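Local atomic coordinates of activator of Hsp90 ATPase homologue 1/2-like C-terminal domain-containing protein (Staphylococcus saprophyticus subsp. saprophyticus, PDB entry 3Q6A), a protein that is of unknown function but belongs to the AHA1 family, whose SRPBCC (Bet v 1-like) fold commonly encloses a pocket for hydrophobic ligands. Residues Thr5-Val11 / Ala86-Thr92; Glu54-Asn58 / Ala69-Gly73; His75-Gln80 / Thr91-Phe97. All blocks are in the same frame, centred on the assembly; numbering follows the deposited sequence.

Interaction 1: residues Thr5-Val11 / Ala86-Thr92; sequences TKMQVDV and AGTVVTT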
loop_
_atom_site.group_PDB
_atom_site.type_symbol
_atom_site.label_atom_id
_atom_site.label_comp_id
_atom_site.label_asym_id
_atom_site.label_seq_id
_atom_site.Cartn_x
_atom_site.Cartn_y
_atom_site.Cartn_z
ATOM N N THR D 5 -5.249 4.186 9.395
ATOM C CA THR D 5 -4.876 4.387 8.004
ATOM C C THR D 5 -6.061 4.930 7.210
ATOM O O THR D 5 -7.189 4.484 7.384
ATOM C CB THR D 5 -4.401 3.061 7.368
ATOM O OG1 THR D 5 -3.405 2.470 8.212
ATOM C CG2 THR D 5 -3.795 3.315 6.008
ATOM N N LYS D 6 -5.805 5.901 6.342
ATOM C CA LYS D 6 -6.872 6.486 5.537
ATOM C C LYS D 6 -6.546 6.349 4.065
ATOM O O LYS D 6 -5.397 6.543 3.664
ATOM C CB LYS D 6 -7.056 7.964 5.892
ATOM C CG LYS D 6 -7.599 8.205 7.292
ATOM C CD LYS D 6 -7.814 9.686 7.577
ATOM C CE LYS D 6 -8.469 9.876 8.937
ATOM N NZ LYS D 6 -8.724 11.309 9.259
HETATM N N MSE D 7 -7.548 5.992 3.264
HETATM C CA MSE D 7 -7.356 5.824 1.824
HETATM C C MSE D 7 -8.536 6.392 1.044
HETATM O O MSE D 7 -9.687 6.065 1.317
HETATM C CB MSE D 7 -7.209 4.347 1.462
HETATM C CG MSE D 7 -6.967 4.092 -0.033
HETATM SE SE MSE D 7 -5.310 4.616 -0.598
HETATM C CE MSE D 7 -4.262 3.260 0.164
ATOM N N GLN D 8 -8.232 7.235 0.069
ATOM C CA GLN D 8 -9.259 7.820 -0.780
ATOM C C GLN D 8 -9.576 6.839 -1.895
ATOM O O GLN D 8 -8.668 6.261 -2.497
ATOM C CB GLN D 8 -8.765 9.152 -1.366
ATOM C CG GLN D 8 -9.586 9.636 -2.554
ATOM C CD GLN D 8 -10.990 10.091 -2.181
ATOM O OE1 GLN D 8 -11.917 9.953 -2.978
ATOM N NE2 GLN D 8 -11.148 10.660 -0.980
ATOM N N VAL D 9 -10.865 6.608 -2.131
ATOM C CA VAL D 9 -11.320 5.725 -3.195
ATOM C C VAL D 9 -12.385 6.515 -3.964
ATOM O O VAL D 9 -13.391 6.936 -3.391
ATOM C CB VAL D 9 -11.938 4.429 -2.653
ATOM C CG1 VAL D 9 -12.188 3.495 -3.801
ATOM C CG2 VAL D 9 -10.996 3.775 -1.619
ATOM N N ASP D 10 -12.161 6.695 -5.264
ATOM C CA ASP D 10 -13.049 7.507 -6.102
ATOM C C ASP D 10 -14.370 6.902 -6.577
ATOM O O ASP D 10 -14.680 6.907 -7.778
ATOM C CB ASP D 10 -12.264 8.028 -7.314
ATOM C CG ASP D 10 -11.059 8.878 -6.922
ATOM O OD1 ASP D 10 -10.954 9.327 -5.757
ATOM O OD2 ASP D 10 -10.204 9.125 -7.802
ATOM N N VAL D 11 -15.146 6.371 -5.632
ATOM C CA VAL D 11 -16.463 5.800 -5.926
ATOM C C VAL D 11 -17.351 6.152 -4.743
ATOM O O VAL D 11 -16.850 6.534 -3.697
ATOM C CB VAL D 11 -16.442 4.259 -6.082
ATOM C CG1 VAL D 11 -15.614 3.859 -7.286
ATOM C CG2 VAL D 11 -15.915 3.615 -4.822
ATOM N N ALA D 86 -14.273 13.512 -4.307
ATOM C CA ALA D 86 -14.130 12.552 -5.386
ATOM C C ALA D 86 -14.733 11.187 -5.093
ATOM O O ALA D 86 -14.780 10.306 -5.963
ATOM C CB ALA D 86 -12.642 12.424 -5.772
ATOM N N GLY D 87 -15.213 11.007 -3.867
ATOM C CA GLY D 87 -15.819 9.739 -3.540
ATOM C C GLY D 87 -15.929 9.376 -2.075
ATOM O O GLY D 87 -16.825 9.834 -1.363
ATOM N N THR D 88 -14.991 8.556 -1.621
ATOM C CA THR D 88 -15.005 8.060 -0.254
ATOM C C THR D 88 -13.627 8.035 0.397
ATOM O O THR D 88 -12.623 7.821 -0.271
ATOM C CB THR D 88 -15.513 6.586 -0.243
ATOM O OG1 THR D 88 -16.813 6.505 -0.851
ATOM C CG2 THR D 88 -15.558 6.029 1.205
ATOM N N VAL D 89 -13.579 8.264 1.699
ATOM C CA VAL D 89 -12.327 8.123 2.435
ATOM C C VAL D 89 -12.581 6.973 3.394
ATOM O O VAL D 89 -13.501 7.040 4.205
ATOM C CB VAL D 89 -11.967 9.362 3.253
ATOM C CG1 VAL D 89 -10.808 9.048 4.198
ATOM C CG2 VAL D 89 -11.574 10.505 2.298
ATOM N N VAL D 90 -11.779 5.918 3.287
ATOM C CA VAL D 90 -11.921 4.771 4.175
ATOM C C VAL D 90 -10.892 4.943 5.286
ATOM O O VAL D 90 -9.731 5.272 5.030
ATOM C CB VAL D 90 -11.635 3.439 3.445
ATOM C CG1 VAL D 90 -11.866 2.256 4.410
ATOM C CG2 VAL D 90 -12.507 3.315 2.215
ATOM N N THR D 91 -11.310 4.740 6.525
ATOM C CA THR D 91 -10.394 4.877 7.629
ATOM C C THR D 91 -10.373 3.582 8.407
ATOM O O THR D 91 -11.383 3.207 8.996
ATOM C CB THR D 91 -10.819 6.003 8.578
ATOM O OG1 THR D 91 -10.938 7.225 7.841
ATOM C CG2 THR D 91 -9.784 6.192 9.676
ATOM N N THR D 92 -9.236 2.889 8.390
ATOM C CA THR D 92 -9.122 1.648 9.153
ATOM C C THR D 92 -8.413 1.986 10.461
ATOM O O THR D 92 -7.469 2.775 10.490
ATOM C CB THR D 92 -8.315 0.547 8.393
ATOM O OG1 THR D 92 -7.039 1.066 8.004
ATOM C CG2 THR D 92 -9.069 0.067 7.162
HETATM O O HOH W 1 -4.959 0.865 9.971
#
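Thr5 and Thr92 stand side by side on one face of the sheet, pointing the same way, and Thr92 OG1 comes within 3.4 Å of Thr5 CB. One water joins the two hydroxyls, at 2.8 Å from Thr5 OG1 and 2.9 Å from Thr92 OG1; Lys109 of the long helix 102-125 also bonds Thr5 OG1. Further along this face Val9 and Val90 cross obliquely, their CG2 methyls 4.1 Å apart, with Val16 of helix 13-21 packed on Val90. The backbones beneath form a regular antiparallel pair that sets the N-terminal strand at the edge of the sheet, as in the Bet v 1-like fold, where the first and last strands are neighbours and the C-terminal helix lies over them. Thr5, Met7 (selenomethionine) and Val9 each exchange two N-H...O bonds, with Thr92, Val90 and Thr88 respectively. On the other face Lys6 runs alongside Thr91, its CG 3.5 Å from Thr91 OG1, while the Gln8 side chain crosses Val89 at about a right angle. Beyond the end of strand 3-9, Val11 O accepts a bond at 2.8 Å from Thr88 OG1, which is turned beside its own backbone N (chi1 -57°). Arg13 and Val16 of helix 13-21 touch Thr88 there.

Interaction 2: residues Glu54-Asn58 / Ala69-Gly73; sequences ELNIN and AFTWG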
loop_
_atom_site.group_PDB
_atom_site.type_symbol
_atom_site.label_atom_id
_atom_site.label_comp_id
_atom_site.label_asym_id
_atom_site.label_seq_id
_atom_site.Cartn_x
_atom_site.Cartn_y
_atom_site.Cartn_z
ATOM N N GLU D 54 -8.331 -20.412 7.250
ATOM C CA GLU D 54 -9.682 -19.947 7.546
ATOM C C GLU D 54 -9.754 -19.371 8.949
ATOM O O GLU D 54 -9.141 -19.896 9.878
ATOM C CB GLU D 54 -10.679 -21.100 7.412
ATOM N N LEU D 55 -10.502 -18.285 9.103
ATOM C CA LEU D 55 -10.660 -17.665 10.406
ATOM C C LEU D 55 -12.094 -17.179 10.585
ATOM O O LEU D 55 -12.748 -16.780 9.625
ATOM C CB LEU D 55 -9.656 -16.525 10.573
ATOM C CG LEU D 55 -9.702 -15.354 9.605
ATOM C CD1 LEU D 55 -10.485 -14.223 10.228
ATOM C CD2 LEU D 55 -8.290 -14.898 9.308
ATOM N N ASN D 56 -12.587 -17.246 11.817
ATOM C CA ASN D 56 -13.954 -16.840 12.120
ATOM C C ASN D 56 -13.999 -15.564 12.927
ATOM O O ASN D 56 -13.358 -15.445 13.969
ATOM C CB ASN D 56 -14.673 -17.957 12.871
ATOM C CG ASN D 56 -15.019 -19.125 11.976
ATOM O OD1 ASN D 56 -15.416 -20.187 12.450
ATOM N ND2 ASN D 56 -14.882 -18.932 10.672
ATOM N N ILE D 57 -14.781 -14.608 12.441
ATOM C CA ILE D 57 -14.895 -13.321 13.094
ATOM C C ILE D 57 -16.351 -12.941 13.260
ATOM O O ILE D 57 -17.148 -13.123 12.341
ATOM C CB ILE D 57 -14.196 -12.225 12.256
ATOM C CG1 ILE D 57 -12.725 -12.603 12.044
ATOM C CG2 ILE D 57 -14.296 -10.889 12.943
ATOM C CD1 ILE D 57 -11.891 -11.504 11.409
ATOM N N ASN D 58 -16.690 -12.418 14.433
ATOM C CA ASN D 58 -18.047 -11.976 14.712
ATOM C C ASN D 58 -18.124 -10.461 14.565
ATOM O O ASN D 58 -17.378 -9.720 15.201
ATOM C CB ASN D 58 -18.476 -12.363 16.129
ATOM C CG ASN D 58 -19.858 -11.822 16.486
ATOM O OD1 ASN D 58 -20.844 -12.114 15.810
ATOM N ND2 ASN D 58 -19.931 -11.031 17.549
ATOM N N ALA D 69 -17.461 -2.873 12.658
ATOM C CA ALA D 69 -16.579 -3.032 13.801
ATOM C C ALA D 69 -16.484 -4.488 14.212
ATOM O O ALA D 69 -17.441 -5.257 14.069
ATOM C CB ALA D 69 -17.063 -2.186 14.963
ATOM N N PHE D 70 -15.310 -4.859 14.710
ATOM C CA PHE D 70 -15.056 -6.220 15.147
ATOM C C PHE D 70 -13.695 -6.273 15.824
ATOM O O PHE D 70 -13.037 -5.248 15.989
ATOM C CB PHE D 70 -15.115 -7.177 13.951
ATOM C CG PHE D 70 -14.046 -6.935 12.914
ATOM C CD1 PHE D 70 -12.822 -7.604 12.978
ATOM C CD2 PHE D 70 -14.261 -6.029 11.879
ATOM C CE1 PHE D 70 -11.829 -7.370 12.020
ATOM C CE2 PHE D 70 -13.281 -5.783 10.923
ATOM C CZ PHE D 70 -12.059 -6.460 10.994
ATOM N N THR D 71 -13.280 -7.467 16.237
ATOM C CA THR D 71 -11.999 -7.626 16.909
ATOM C C THR D 71 -11.205 -8.795 16.329
ATOM O O THR D 71 -11.763 -9.745 15.771
ATOM C CB THR D 71 -12.183 -7.890 18.444
ATOM O OG1 THR D 71 -13.036 -6.889 19.015
ATOM C CG2 THR D 71 -10.838 -7.824 19.175
ATOM N N TRP D 72 -9.890 -8.699 16.442
ATOM C CA TRP D 72 -9.023 -9.774 15.998
ATOM C C TRP D 72 -7.760 -9.746 16.846
ATOM O O TRP D 72 -7.160 -8.680 17.054
ATOM C CB TRP D 72 -8.660 -9.649 14.522
ATOM C CG TRP D 72 -7.852 -10.816 14.106
ATOM C CD1 TRP D 72 -6.490 -10.865 13.942
ATOM C CD2 TRP D 72 -8.325 -12.156 13.946
ATOM N NE1 TRP D 72 -6.095 -12.157 13.701
ATOM C CE2 TRP D 72 -7.201 -12.970 13.695
ATOM C CE3 TRP D 72 -9.596 -12.750 13.997
ATOM C CZ2 TRP D 72 -7.308 -14.344 13.494
ATOM C CZ3 TRP D 72 -9.701 -14.116 13.798
ATOM C CH2 TRP D 72 -8.561 -14.901 13.550
ATOM N N GLY D 73 -7.369 -10.910 17.363
ATOM C CA GLY D 73 -6.172 -10.972 18.184
ATOM C C GLY D 73 -6.279 -10.061 19.381
ATOM O O GLY D 73 -5.274 -9.571 19.905
#
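With CG anti to the backbone N (chi1 -176°), the Trp72 indole reaches across to Leu55 and Ile57, whereas chi1 of 60° in Leu55 swings CG, and with it CD1, toward the six-membered ring. The backbone position of Leu55 already brings its CB to 3.6 Å from Trp72 CH2. The Leu55 CD1 methyl makes an off-centre CH-pi contact, 4.1 Å from the centroid of the Trp72 six-membered ring and 30° off its normal. Ile57 meets the same indole at about a right angle: its CG1 and CD1 both approach Trp72 CE3, the latter at 3.7 Å. The other branch comes obliquely to the second ring, Ile57 CG2 lying 3.6 Å from Phe70 CD1, so one isoleucine is shared between two aromatic side chains. Asn56 O lies at the edge of the indole, in its plane, 3.9 Å from Trp72 CZ3. No hydrogen bond links these two ranges. Their axes are 6.8 Å apart at closest and their directions fall well short of antiparallel, which means the strands have splayed and side chains fill the gap. Leu46 of strand 43-48 touches Leu55 and Ile57, and the C-terminal Leu135 packs on both Phe70 and Trp72. This is the open end of a beta hairpin, strands 53-63 and 67-72, its apolar side chains consistent with the concave side of the curved antiparallel sheet in the Bet v 1-like fold.

Interaction 3: residues His75-Gln80 / Thr91-Phe97; sequences HPITIQ and TTTEKDF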
loop_
_atom_site.group_PDB
_atom_site.type_symbol
_atom_site.label_atom_id
_atom_site.label_comp_id
_atom_site.label_asym_id
_atom_site.label_seq_id
_atom_site.Cartn_x
_atom_site.Cartn_y
_atom_site.Cartn_z
ATOM N N HIS D 75 -7.454 -7.176 19.376
ATOM C CA HIS D 75 -7.293 -5.780 18.959
ATOM C C HIS D 75 -8.592 -5.278 18.321
ATOM O O HIS D 75 -9.018 -5.797 17.293
ATOM C CB HIS D 75 -6.165 -5.644 17.927
ATOM C CG HIS D 75 -4.802 -5.908 18.484
ATOM N ND1 HIS D 75 -4.229 -5.115 19.454
ATOM C CD2 HIS D 75 -3.919 -6.904 18.241
ATOM C CE1 HIS D 75 -3.052 -5.612 19.789
ATOM N NE2 HIS D 75 -2.840 -6.699 19.068
ATOM N N PRO D 76 -9.241 -4.274 18.936
ATOM C CA PRO D 76 -10.489 -3.734 18.378
ATOM C C PRO D 76 -10.199 -3.165 16.987
ATOM O O PRO D 76 -9.162 -2.536 16.776
ATOM C CB PRO D 76 -10.863 -2.628 19.369
ATOM C CG PRO D 76 -10.303 -3.139 20.667
ATOM C CD PRO D 76 -8.953 -3.684 20.256
ATOM N N ILE D 77 -11.110 -3.384 16.049
ATOM C CA ILE D 77 -10.933 -2.885 14.688
ATOM C C ILE D 77 -12.226 -2.238 14.179
ATOM O O ILE D 77 -13.326 -2.734 14.435
ATOM C CB ILE D 77 -10.553 -4.020 13.731
ATOM C CG1 ILE D 77 -9.129 -4.508 14.042
ATOM C CG2 ILE D 77 -10.667 -3.552 12.285
ATOM C CD1 ILE D 77 -8.733 -5.732 13.231
ATOM N N THR D 78 -12.073 -1.123 13.470
ATOM C CA THR D 78 -13.210 -0.423 12.886
ATOM C C THR D 78 -12.800 0.026 11.495
ATOM O O THR D 78 -11.656 0.449 11.283
ATOM C CB THR D 78 -13.604 0.839 13.681
ATOM O OG1 THR D 78 -12.483 1.722 13.750
ATOM C CG2 THR D 78 -14.057 0.482 15.084
ATOM N N ILE D 79 -13.725 -0.120 10.550
ATOM C CA ILE D 79 -13.516 0.301 9.178
ATOM C C ILE D 79 -14.624 1.315 8.950
ATOM O O ILE D 79 -15.798 0.958 8.961
ATOM C CB ILE D 79 -13.653 -0.862 8.216
ATOM C CG1 ILE D 79 -12.630 -1.957 8.590
ATOM C CG2 ILE D 79 -13.390 -0.381 6.795
ATOM C CD1 ILE D 79 -12.695 -3.195 7.724
ATOM N N GLN D 80 -14.246 2.581 8.789
ATOM C CA GLN D 80 -15.226 3.659 8.615
ATOM C C GLN D 80 -15.224 4.173 7.193
ATOM O O GLN D 80 -14.205 4.104 6.513
ATOM C CB GLN D 80 -14.905 4.812 9.555
ATOM C CG GLN D 80 -14.755 4.409 11.008
ATOM C CD GLN D 80 -14.416 5.585 11.891
ATOM O OE1 GLN D 80 -15.227 6.496 12.063
ATOM N NE2 GLN D 80 -13.217 5.582 12.449
ATOM N N THR D 91 -11.310 4.740 6.525
ATOM C CA THR D 91 -10.394 4.877 7.629
ATOM C C THR D 91 -10.373 3.582 8.407
ATOM O O THR D 91 -11.383 3.207 8.996
ATOM C CB THR D 91 -10.819 6.003 8.578
ATOM O OG1 THR D 91 -10.938 7.225 7.841
ATOM C CG2 THR D 91 -9.784 6.192 9.676
ATOM N N THR D 92 -9.236 2.889 8.390
ATOM C CA THR D 92 -9.122 1.648 9.153
ATOM C C THR D 92 -8.413 1.986 10.461
ATOM O O THR D 92 -7.469 2.775 10.490
ATOM C CB THR D 92 -8.315 0.547 8.393
ATOM O OG1 THR D 92 -7.039 1.066 8.004
ATOM C CG2 THR D 92 -9.069 0.067 7.162
ATOM N N THR D 93 -8.895 1.403 11.554
ATOM C CA THR D 93 -8.296 1.626 12.856
ATOM C C THR D 93 -8.154 0.295 13.587
ATOM O O THR D 93 -9.135 -0.432 13.774
ATOM C CB THR D 93 -9.148 2.566 13.730
ATOM O OG1 THR D 93 -9.220 3.863 13.124
ATOM C CG2 THR D 93 -8.526 2.704 15.107
ATOM N N GLU D 94 -6.924 -0.041 13.957
ATOM C CA GLU D 94 -6.668 -1.277 14.707
ATOM C C GLU D 94 -6.041 -0.771 15.997
ATOM O O GLU D 94 -4.922 -0.260 16.010
ATOM C CB GLU D 94 -5.723 -2.213 13.944
ATOM C CG GLU D 94 -5.335 -3.438 14.770
ATOM C CD GLU D 94 -4.577 -4.493 13.982
ATOM O OE1 GLU D 94 -3.877 -4.151 13.009
ATOM O OE2 GLU D 94 -4.673 -5.678 14.360
ATOM N N LYS D 95 -6.790 -0.912 17.082
ATOM C CA LYS D 95 -6.396 -0.378 18.368
ATOM C C LYS D 95 -5.598 -1.239 19.317
ATOM O O LYS D 95 -5.573 -2.466 19.209
ATOM C CB LYS D 95 -7.648 0.090 19.112
ATOM C CG LYS D 95 -8.564 0.950 18.271
ATOM C CD LYS D 95 -9.846 1.276 19.014
ATOM C CE LYS D 95 -10.709 2.226 18.200
ATOM N NZ LYS D 95 -11.920 2.623 18.965
ATOM N N ASP D 96 -4.981 -0.533 20.262
ATOM C CA ASP D 96 -4.193 -1.082 21.354
ATOM C C ASP D 96 -2.888 -1.784 20.998
ATOM O O ASP D 96 -2.840 -3.004 20.840
ATOM C CB ASP D 96 -5.087 -1.995 22.202
ATOM C CG ASP D 96 -6.414 -1.329 22.573
ATOM O OD1 ASP D 96 -6.400 -0.156 23.007
ATOM O OD2 ASP D 96 -7.473 -1.980 22.432
ATOM N N PHE D 97 -1.827 -0.985 20.900
ATOM C CA PHE D 97 -0.486 -1.477 20.589
ATOM C C PHE D 97 0.530 -0.744 21.457
ATOM O O PHE D 97 0.242 0.333 21.977
ATOM C CB PHE D 97 -0.154 -1.230 19.117
ATOM C CG PHE D 97 -0.872 -2.144 18.171
ATOM C CD1 PHE D 97 -0.361 -3.400 17.881
ATOM C CD2 PHE D 97 -2.055 -1.748 17.564
ATOM C CE1 PHE D 97 -1.012 -4.247 16.998
ATOM C CE2 PHE D 97 -2.716 -2.588 16.679
ATOM C CZ PHE D 97 -2.193 -3.844 16.394
HETATM O O HOH W 2 -11.594 3.600 11.720
#
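The open end of the hairpin formed by strands 75-84 and 87-94 is finished by an offset stack of His75 on Phe97, centroids 4.2 Å apart and planes 11° from parallel. Phe97 CZ sits over the centre of the imidazole. In the same ring, His75 ND1 donates to Lys95 O at 3.0 Å, in the carbonyl plane although the oxygen is tilted 21° from the ring; stack and bond together would fix how the imidazole is turned. Pro76 lies across Asp96, whose OD2 approaches Pro76 CD at 3.1 Å, and Pro76 O takes a nearly straight bond from Lys95 N. Past this point the two strands run as a regular antiparallel pair within the sheet of the Bet v 1-like fold. Ile77 and Glu94 point the same way, Ile77 CG1 being 4.0 Å from Glu94 CG, on the face that helix 102-125 covers; there Trp112 packs on Ile77 and its NE1 bonds Glu94 OE1. On the other face Thr78 and Thr93 lie side by side, with Thr78 OG1 3.4 Å from Thr93 CB. A four-partner water ties this face together: it bonds both of those hydroxyls, accepts from Gln80 NE2 at 2.7 Å and donates to Thr91 O.

In the fold
All three contacts belong to one antiparallel sheet. Interactions 1 and 3 share strand 87-94, with Thr91 and Thr92 in both: the former joins that strand to the N-terminal edge strand, the latter to 75-84, and Val90 packs on Ile79 between them. Interaction 2 follows on the far side of 75-84, where Phe70 O probably accepts a bond from Ile77 N; its centre is about 22 Å from that of interaction 1. Backbone pairing dominates 1 and 3, each with a bound water between threonines, while 2 has no hydrogen bond across it and rests mainly on apolar and aromatic packing. Each mixes buried and exposed residues; only interaction 1 also meets the second subunit, through Thr5 and Met7.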